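PDB 4OBI: uncharacterized protein from Enterococcus faecalis, which is of unknown function but binds zinc through a domain of the NusG domain II family, part of a longer protein predicted to be membrane-anchored. Local coordinates for residues Lys59-Cys63 / Ala64-Asp68. Numbering follows the deposited sequence.
Sequences KEANC and ADLVD. With ZN (zinc ion), chain C.
Cys63 and Asp68 face each other across a turn in which the chain leaves the end of strand 55-61, passes through Leu66 with a left-handed backbone, and enters helix 67-71. The two side chains close the turn on one zinc ion: SG of Cys63 binds it at 2.3 Å and OD1 of Asp68 at 2.0 Å. The aspartate bites with one oxygen, since its OD2 stays 3.5 Å from the zinc. Both residues take the same first torsion, SG of Cys63 (chi1 56°) and CG of Asp68 (chi1 49°) each lying between the backbone N and the carbonyl carbon, and this turns them inward to the metal. SG of Cys84, at the end of strand 82-84, and a water complete the four ligands, so the zinc cross-links the turn to that strand. That water also donates to OD1 of Asp65 at 2.6 Å, which puts Asp65 in the second shell. The same OD1 receives the backbone N-H of Val67 at 3.1 Å, nearly straight at 167° but from above the carboxylate plane, forming an Asx turn at the start of the helix. Leu66 packs back against the end of strand 55-61, its CD2 lying 3.2 Å from O of Ala61 and 4.2 Å from CB of the same residue. OD2 of Asp68 is hydrogen-bonded to Asn47 on strand 46-52, so the carboxylate ties the helix to both metal and sheet, while OD1 and ND2 of Asn62 are hydrogen-bonded to the backbone of Tyr46 and Gly44. Two thiolates and a carboxylate would more than offset the charge of the metal, and the Asp65 carboxylate probably helps hold the bound water in a fixed orientation.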
loop_
_atom_site.group_PDB
_atom_site.type_symbol
_atom_site.label_atom_id
_atom_site.label_comp_id
_atom_site.label_asym_id
_atom_site.label_seq_id
_atom_site.Cartn_x
_atom_site.Cartn_y
_atom_site.Cartn_z
ATOM N N LYS A 59 -2.334 5.524 -4.628
ATOM C CA LYS A 59 -2.436 6.650 -5.556
ATOM C C LYS A 59 -3.883 7.063 -5.818
ATOM O O LYS A 59 -4.182 8.238 -6.037
ATOM C CB LYS A 59 -1.777 6.280 -6.889
ATOM C CG LYS A 59 -1.759 7.408 -7.903
ATOM C CD LYS A 59 -0.948 7.035 -9.126
ATOM C CE LYS A 59 -1.041 8.116 -10.184
ATOM N NZ LYS A 59 -0.234 7.742 -11.373
ATOM N N GLU A 60 -4.772 6.079 -5.809
ATOM C CA GLU A 60 -6.131 6.260 -6.261
ATOM C C GLU A 60 -6.983 5.172 -5.624
ATOM O O GLU A 60 -6.493 4.063 -5.383
ATOM C CB GLU A 60 -6.166 6.164 -7.797
ATOM C CG GLU A 60 -7.519 6.405 -8.442
ATOM C CD GLU A 60 -7.494 6.199 -9.951
ATOM O OE1 GLU A 60 -6.510 6.615 -10.600
ATOM O OE2 GLU A 60 -8.471 5.631 -10.490
ATOM N N ALA A 61 -8.247 5.485 -5.345
ATOM C CA ALA A 61 -9.192 4.516 -4.779
ATOM C C ALA A 61 -10.630 4.993 -4.960
ATOM O O ALA A 61 -10.848 6.149 -5.314
ATOM C CB ALA A 61 -8.898 4.296 -3.304
ATOM N N ASN A 62 -11.602 4.111 -4.718
ATOM C CA ASN A 62 -13.030 4.485 -4.801
ATOM C C ASN A 62 -13.813 4.214 -3.520
ATOM O O ASN A 62 -15.026 4.028 -3.553
ATOM C CB ASN A 62 -13.721 3.803 -5.979
ATOM C CG ASN A 62 -13.754 2.292 -5.848
ATOM O OD1 ASN A 62 -13.162 1.710 -4.934
ATOM N ND2 ASN A 62 -14.442 1.648 -6.776
ATOM N N CYS A 63 -13.108 4.203 -2.391
ATOM C CA CYS A 63 -13.762 4.196 -1.095
ATOM C C CYS A 63 -14.420 5.556 -0.861
ATOM O O CYS A 63 -14.159 6.515 -1.579
ATOM C CB CYS A 63 -12.757 3.909 0.006
ATOM S SG CYS A 63 -11.376 5.063 0.014
ATOM N N ALA A 64 -15.271 5.630 0.154
ATOM C CA ALA A 64 -16.088 6.825 0.378
ATOM C C ALA A 64 -15.336 8.036 0.936
ATOM O O ALA A 64 -15.804 9.157 0.784
ATOM C CB ALA A 64 -17.260 6.486 1.281
ATOM N N ASP A 65 -14.192 7.828 1.590
ATOM C CA ASP A 65 -13.475 8.942 2.236
ATOM C C ASP A 65 -12.069 9.212 1.704
ATOM O O ASP A 65 -11.457 10.224 2.058
ATOM C CB ASP A 65 -13.434 8.745 3.753
ATOM C CG ASP A 65 -12.775 7.432 4.171
ATOM O OD1 ASP A 65 -11.993 6.855 3.386
ATOM O OD2 ASP A 65 -13.048 6.974 5.306
ATOM N N LEU A 66 -11.550 8.312 0.869
ATOM C CA LEU A 66 -10.194 8.433 0.296
ATOM C C LEU A 66 -9.105 8.689 1.342
ATOM O O LEU A 66 -8.067 9.274 1.045
ATOM C CB LEU A 66 -10.164 9.491 -0.803
ATOM C CG LEU A 66 -11.124 9.318 -1.982
ATOM C CD1 LEU A 66 -10.956 10.445 -2.991
ATOM C CD2 LEU A 66 -10.919 7.960 -2.647
ATOM N N VAL A 67 -9.318 8.208 2.564
ATOM C CA VAL A 67 -8.375 8.488 3.661
ATOM C C VAL A 67 -6.973 7.936 3.343
ATOM O O VAL A 67 -5.953 8.612 3.564
ATOM C CB VAL A 67 -8.928 7.952 5.004
ATOM C CG1 VAL A 67 -7.827 7.744 6.037
ATOM C CG2 VAL A 67 -9.962 8.923 5.549
ATOM N N ASP A 68 -6.931 6.731 2.787
ATOM C CA ASP A 68 -5.664 6.094 2.397
ATOM C C ASP A 68 -4.952 6.869 1.293
ATOM O O ASP A 68 -3.739 7.050 1.345
ATOM C CB ASP A 68 -5.851 4.616 2.017
ATOM C CG ASP A 68 -6.979 4.391 1.036
ATOM O OD1 ASP A 68 -8.092 4.909 1.274
ATOM O OD2 ASP A 68 -6.759 3.688 0.033
HETATM ZN ZN ZN C . -9.912 4.045 1.413
HETATM O O HOH W 1 -10.335 4.865 3.163
#